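Local coordinates for type IV pilus assembly protein PilC (Thermus thermophilus, PDB 2WHN) that serves as an inner-membrane component of the type IV pilus machinery and probably controls pilus assembly and disassembly, represented here by its N-terminal domain, at residues L52-V55 with R56-E60; I95-R98 with L99-L103. All blocks are in the same frame, centred on the assembly; numbering follows the deposited sequence.

Both contacts are local i to i+4 pairings within single helices of the all-helical N-terminal domain of PilC, a member of the GSP F family. Interaction 1 occupies the second half of helix 46-60, and interaction 2 follows later in the chain, within helix 92-109, the last helix of the model. Helices 65-70 and 77-89 come between them in sequence. Their centres are 21 Å apart, on opposite sides of the chain's centre, and their nearest atoms stay about 10 Å apart. The two therefore belong to separate helices of one domain and do not touch, each sending apolar residues toward neighbouring helices and tying an acidic side chain to a basic residue from another part of the chain.

Interaction 1. Residues L52-V55 with R56-E60; sequences LKQV and RTDVE
Gln-54 and Asp-58, one helical turn apart, meet amide to carboxylate with their planes turned 48° against each other. Gln-54 NE2 approaches Asp-58 OD1 to 2.6 Å, but the N-H points poorly at the oxygen (124°) and the bond is weak. A bend at chi2 folds the glutamine chain, bringing its amide alongside the carboxylate one turn further on. The other carboxylate oxygen, OD2, forms a salt bridge with Lys-71, so that each oxygen has its own partner, which would limit rotation of the group. One residue back along the helix, Thr-57 OG1 donates to Lys-53 O at 2.5 Å. With chi1 at -53° the hydroxyl sits beside its own backbone N, and OG1 and N reach the same carbonyl from opposite faces of its plane. Val-55 and Val-59 meet more loosely, CG1 to CG2 at 4.3 Å. Arg-56 NH2 and Glu-60 OE1 form a long ion pair at 3.7 Å, the oxygen above the guanidinium plane and displaced toward its rim, with no N-H pointing at it. Helix 32-39 flanks this part of helix 46-60 through Leu-33, which touches Arg-56 and Val-59; helix 65-70 packs on Val-55 with Phe-65, Ala-68 and Leu-69.

Interaction 2. Residues I95-R98 with L99-L103; sequences ILDR and LASFL
The carboxylate of Asp-97 and the hydroxyl of Ser-101 stand next to each other on one side of helix 92-109, with Asp-97 OD1 3.9 Å from Ser-101 OG. Rather than bonding directly at that distance, they share a partner, the guanidinium of Arg-20: its NH1 forms a salt bridge with Asp-97 OD1, and its NH2 is hydrogen-bonded to Ser-101 OG. Two different nitrogens are thus engaged by residues one turn apart, an arrangement that should restrict rotation of the guanidinium. Ser-101 OG also lies 3.0 Å from Asp-97 O, the carbonyl that accepts the helical bond from Ser-101 N. The chi1 of -63° brings the hydroxyl beside its own backbone N and back over the preceding turn.

On a different side of the helix the contact is apolar. Ile-95 and Leu-99 run side by side in the same direction, and CG2 of Ile-95 touches CD1 of Leu-99 at 3.8 Å. Beneath them Leu-99 N bonds to Ile-95 O in a nearly straight line (167°). The polar pair binds helix 92-109 to helix 12-28 through Arg-20, and Leu-96 and Ala-100 add packing against Leu-22 and Ser-19 of that helix. Helix 77-89 covers the Leu-99 side, where Tyr-79 touches Leu-96, Leu-99 and Leu-103, and Leu-82 meets Leu-99.

Interaction 1. Residues L52-V55 with R56-E60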
ATOM      1  N   LEU A  52      -6.134   0.070   5.004  1.00 34.50           N
ATOM      2  CA  LEU A  52      -6.257   0.662   3.678  1.00 34.70           C
ATOM      3  C   LEU A  52      -7.480   1.564   3.574  1.00 34.85           C
ATOM      4  O   LEU A  52      -7.449   2.574   2.876  1.00 35.53           O
ATOM      5  CB  LEU A  52      -6.291  -0.422   2.604  1.00 33.75           C
ATOM      6  CG  LEU A  52      -4.995  -1.227   2.493  1.00 32.49           C
ATOM      7  CD1 LEU A  52      -5.152  -2.351   1.482  1.00 30.34           C
ATOM      8  CD2 LEU A  52      -3.828  -0.311   2.121  1.00 30.87           C
ATOM      9  N   LYS A  53      -8.542   1.219   4.293  1.00 34.92           N
ATOM     10  CA  LYS A  53      -9.706   2.102   4.380  1.00 35.60           C
ATOM     11  C   LYS A  53      -9.342   3.428   5.042  1.00 35.25           C
ATOM     12  O   LYS A  53      -9.832   4.488   4.649  1.00 35.67           O
ATOM     13  CB  LYS A  53     -10.855   1.423   5.131  1.00 35.42           C
ATOM     14  CG  LYS A  53     -11.368   0.170   4.442  1.00 37.97           C
ATOM     15  CD  LYS A  53     -12.532  -0.469   5.188  1.00 41.26           C
ATOM     16  CE  LYS A  53     -12.913  -1.793   4.541  1.00 42.18           C
ATOM     17  NZ  LYS A  53     -14.174  -2.361   5.091  1.00 43.86           N
ATOM     18  N   GLN A  54      -8.471   3.370   6.041  1.00 34.84           N
ATOM     19  CA  GLN A  54      -8.007   4.586   6.696  1.00 34.69           C
ATOM     20  C   GLN A  54      -7.089   5.390   5.773  1.00 33.79           C
ATOM     21  O   GLN A  54      -7.138   6.618   5.754  1.00 33.80           O
ATOM     22  CB  GLN A  54      -7.300   4.260   8.011  1.00 34.53           C
ATOM     23  CG  GLN A  54      -6.716   5.476   8.709  1.00 37.32           C
ATOM     24  CD  GLN A  54      -7.784   6.414   9.233  1.00 41.86           C
ATOM     25  OE1 GLN A  54      -8.608   6.031  10.063  1.00 42.09           O
ATOM     26  NE2 GLN A  54      -7.778   7.654   8.746  1.00 43.14           N
ATOM     27  N   VAL A  55      -6.273   4.696   4.989  1.00 32.93           N
ATOM     28  CA  VAL A  55      -5.393   5.369   4.035  1.00 32.36           C
ATOM     29  C   VAL A  55      -6.200   6.092   2.961  1.00 32.45           C
ATOM     30  O   VAL A  55      -5.911   7.242   2.618  1.00 32.38           O
ATOM     31  CB  VAL A  55      -4.418   4.387   3.359  1.00 32.26           C
ATOM     32  CG1 VAL A  55      -3.664   5.083   2.223  1.00 31.19           C
ATOM     33  CG2 VAL A  55      -3.443   3.823   4.384  1.00 30.40           C
ATOM     34  N   ARG A  56      -7.213   5.412   2.435  1.00 32.32           N
ATOM     35  CA  ARG A  56      -8.056   5.986   1.391  1.00 32.93           C
ATOM     36  C   ARG A  56      -8.872   7.166   1.916  1.00 32.30           C
ATOM     37  O   ARG A  56      -9.052   8.164   1.223  1.00 31.85           O
ATOM     38  CB  ARG A  56      -8.993   4.923   0.812  1.00 32.93           C
ATOM     39  CG  ARG A  56      -9.988   5.466  -0.200  1.00 35.35           C
ATOM     40  CD  ARG A  56     -10.749   4.339  -0.870  1.00 41.52           C
ATOM     41  NE  ARG A  56     -12.059   4.765  -1.353  1.00 47.25           N
ATOM     42  CZ  ARG A  56     -13.054   5.162  -0.564  1.00 49.35           C
ATOM     43  NH1 ARG A  56     -12.880   5.223   0.749  1.00 49.15           N
ATOM     44  NH2 ARG A  56     -14.222   5.509  -1.092  1.00 50.67           N
ATOM     45  N   THR A  57      -9.409   7.014   3.120  1.00 31.61           N
ATOM     46  CA  THR A  57     -10.131   8.094   3.785  1.00 31.50           C
ATOM     47  C   THR A  57      -9.244   9.323   3.935  1.00 30.61           C
ATOM     48  O   THR A  57      -9.665  10.441   3.649  1.00 29.73           O
ATOM     49  CB  THR A  57     -10.606   7.660   5.179  1.00 31.45           C
ATOM     50  OG1 THR A  57     -11.352   6.442   5.066  1.00 34.59           O
ATOM     51  CG2 THR A  57     -11.486   8.736   5.812  1.00 32.66           C
ATOM     52  N   ASP A  58      -8.024   9.108   4.416  1.00 29.97           N
ATOM     53  CA  ASP A  58      -7.073  10.190   4.624  1.00 29.67           C
ATOM     54  C   ASP A  58      -6.770  10.913   3.320  1.00 29.05           C
ATOM     55  O   ASP A  58      -6.779  12.143   3.274  1.00 27.95           O
ATOM     56  CB  ASP A  58      -5.777   9.657   5.243  1.00 30.26           C
ATOM     57  CG  ASP A  58      -5.932   9.316   6.717  1.00 31.40           C
ATOM     58  OD1 ASP A  58      -7.001   9.625   7.287  1.00 31.36           O
ATOM     59  OD2 ASP A  58      -4.984   8.755   7.308  1.00 31.08           O
ATOM     60  N   VAL A  59      -6.498  10.147   2.266  1.00 27.59           N
ATOM     61  CA  VAL A  59      -6.157  10.726   0.965  1.00 27.46           C
ATOM     62  C   VAL A  59      -7.343  11.456   0.331  1.00 26.96           C
ATOM     63  O   VAL A  59      -7.190  12.530  -0.258  1.00 25.73           O
ATOM     64  CB  VAL A  59      -5.639   9.661  -0.017  1.00 27.37           C
ATOM     65  CG1 VAL A  59      -5.329  10.296  -1.358  1.00 27.22           C
ATOM     66  CG2 VAL A  59      -4.399   8.967   0.557  1.00 28.56           C
ATOM     67  N   GLU A  60      -8.521  10.855   0.419  1.00 25.35           N
ATOM     68  CA  GLU A  60      -9.721  11.504  -0.087  1.00 26.51           C
ATOM     69  C   GLU A  60      -9.954  12.856   0.600  1.00 25.85           C
ATOM     70  O   GLU A  60     -10.527  13.765   0.010  1.00 24.85           O
ATOM     71  CB  GLU A  60     -10.941  10.595   0.087  1.00 25.74           C
ATOM     72  CG  GLU A  60     -12.173  11.074  -0.669  1.00 29.96           C
ATOM     73  CD  GLU A  60     -13.314  10.077  -0.609  1.00 34.58           C
ATOM     74  OE1 GLU A  60     -13.318   9.113  -1.406  1.00 38.11           O
ATOM     75  OE2 GLU A  60     -14.204  10.252   0.245  1.00 36.48           O
TER

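Interaction 2. Residues I95-R98 with L99-L103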
ATOM      1  N   ILE A  95       7.268   3.702  -9.567  1.00 27.57           N
ATOM      2  CA  ILE A  95       7.667   3.434  -8.193  1.00 28.34           C
ATOM      3  C   ILE A  95       6.995   2.189  -7.614  1.00 28.70           C
ATOM      4  O   ILE A  95       7.649   1.369  -6.970  1.00 28.54           O
ATOM      5  CB  ILE A  95       7.391   4.648  -7.282  1.00 28.67           C
ATOM      6  CG1 ILE A  95       8.373   5.778  -7.600  1.00 29.96           C
ATOM      7  CG2 ILE A  95       7.493   4.248  -5.817  1.00 29.54           C
ATOM      8  CD1 ILE A  95       7.825   7.174  -7.341  1.00 32.16           C
ATOM      9  N   LEU A  96       5.692   2.046  -7.833  1.00 28.37           N
ATOM     10  CA  LEU A  96       4.953   0.942  -7.224  1.00 28.83           C
ATOM     11  C   LEU A  96       5.282  -0.382  -7.908  1.00 29.28           C
ATOM     12  O   LEU A  96       5.374  -1.420  -7.257  1.00 29.73           O
ATOM     13  CB  LEU A  96       3.443   1.194  -7.275  1.00 28.63           C
ATOM     14  CG  LEU A  96       2.747   1.686  -6.006  1.00 28.75           C
ATOM     15  CD1 LEU A  96       2.798   0.625  -4.900  1.00 30.55           C
ATOM     16  CD2 LEU A  96       3.339   3.001  -5.528  1.00 27.50           C
ATOM     17  N   ASP A  97       5.497  -0.334  -9.218  1.00 29.95           N
ATOM     18  CA  ASP A  97       5.904  -1.519  -9.967  1.00 30.72           C
ATOM     19  C   ASP A  97       7.234  -2.073  -9.450  1.00 31.20           C
ATOM     20  O   ASP A  97       7.388  -3.281  -9.272  1.00 31.36           O
ATOM     21  CB  ASP A  97       6.002  -1.193 -11.455  1.00 31.40           C
ATOM     22  CG  ASP A  97       6.431  -2.381 -12.283  1.00 33.07           C
ATOM     23  OD1 ASP A  97       6.017  -3.516 -11.975  1.00 33.84           O
ATOM     24  OD2 ASP A  97       7.185  -2.178 -13.253  1.00 39.15           O
ATOM     25  N   ARG A  98       8.170  -1.179  -9.148  1.00 30.88           N
ATOM     26  CA  ARG A  98       9.498  -1.591  -8.696  1.00 30.27           C
ATOM     27  C   ARG A  98       9.476  -2.064  -7.245  1.00 29.93           C
ATOM     28  O   ARG A  98      10.135  -3.034  -6.896  1.00 28.02           O
ATOM     29  CB  ARG A  98      10.508  -0.452  -8.871  1.00 29.67           C
ATOM     30  CG  ARG A  98      10.956  -0.227 -10.315  1.00 29.81           C
ATOM     31  CD  ARG A  98      11.886  -1.339 -10.799  1.00 27.84           C
ATOM     32  NE  ARG A  98      13.229  -1.251 -10.220  1.00 27.05           N
ATOM     33  CZ  ARG A  98      14.188  -0.437 -10.659  1.00 30.06           C
ATOM     34  NH1 ARG A  98      13.953   0.397 -11.666  1.00 29.08           N
ATOM     35  NH2 ARG A  98      15.391  -0.454 -10.091  1.00 26.37           N
ATOM     36  N   LEU A  99       8.716  -1.370  -6.402  1.00 30.59           N
ATOM     37  CA  LEU A  99       8.492  -1.823  -5.032  1.00 31.56           C
ATOM     38  C   LEU A  99       7.831  -3.200  -5.006  1.00 31.93           C
ATOM     39  O   LEU A  99       8.219  -4.065  -4.227  1.00 32.69           O
ATOM     40  CB  LEU A  99       7.638  -0.811  -4.259  1.00 31.70           C
ATOM     41  CG  LEU A  99       8.366   0.447  -3.781  1.00 31.28           C
ATOM     42  CD1 LEU A  99       7.388   1.452  -3.183  1.00 31.07           C
ATOM     43  CD2 LEU A  99       9.449   0.080  -2.774  1.00 30.39           C
ATOM     44  N   ALA A 100       6.833  -3.402  -5.863  1.00 31.93           N
ATOM     45  CA  ALA A 100       6.117  -4.676  -5.918  1.00 32.07           C
ATOM     46  C   ALA A 100       7.030  -5.820  -6.356  1.00 32.22           C
ATOM     47  O   ALA A 100       6.985  -6.914  -5.794  1.00 32.12           O
ATOM     48  CB  ALA A 100       4.911  -4.572  -6.845  1.00 31.14           C
ATOM     49  N   SER A 101       7.856  -5.563  -7.364  1.00 32.37           N
ATOM     50  CA  SER A 101       8.787  -6.574  -7.867  1.00 32.89           C
ATOM     51  C   SER A 101       9.824  -6.933  -6.810  1.00 32.96           C
ATOM     52  O   SER A 101      10.188  -8.098  -6.650  1.00 31.90           O
ATOM     53  CB  SER A 101       9.496  -6.068  -9.122  1.00 32.53           C
ATOM     54  OG  SER A 101       8.568  -5.840 -10.167  1.00 34.01           O
ATOM     55  N   PHE A 102      10.352  -5.909  -6.151  1.00 33.02           N
ATOM     56  CA  PHE A 102      11.245  -6.096  -5.023  1.00 33.07           C
ATOM     57  C   PHE A 102      10.617  -7.006  -3.968  1.00 32.96           C
ATOM     58  O   PHE A 102      11.264  -7.926  -3.459  1.00 33.35           O
ATOM     59  CB  PHE A 102      11.595  -4.742  -4.406  1.00 33.22           C
ATOM     60  CG  PHE A 102      12.497  -4.838  -3.215  1.00 35.12           C
ATOM     61  CD1 PHE A 102      13.870  -4.930  -3.376  1.00 35.47           C
ATOM     62  CD2 PHE A 102      11.973  -4.863  -1.934  1.00 35.84           C
ATOM     63  CE1 PHE A 102      14.705  -5.037  -2.279  1.00 36.01           C
ATOM     64  CE2 PHE A 102      12.803  -4.965  -0.832  1.00 35.83           C
ATOM     65  CZ  PHE A 102      14.169  -5.059  -1.004  1.00 36.22           C
ATOM     66  N   LEU A 103       9.353  -6.751  -3.647  1.00 31.60           N
ATOM     67  CA  LEU A 103       8.683  -7.461  -2.561  1.00 30.81           C
ATOM     68  C   LEU A 103       8.341  -8.891  -2.966  1.00 31.05           C
ATOM     69  O   LEU A 103       8.516  -9.829  -2.181  1.00 30.69           O
ATOM     70  CB  LEU A 103       7.423  -6.714  -2.130  1.00 30.46           C
ATOM     71  CG  LEU A 103       7.672  -5.424  -1.347  1.00 30.50           C
ATOM     72  CD1 LEU A 103       6.407  -4.576  -1.252  1.00 30.42           C
ATOM     73  CD2 LEU A 103       8.221  -5.740   0.038  1.00 30.93           C
TER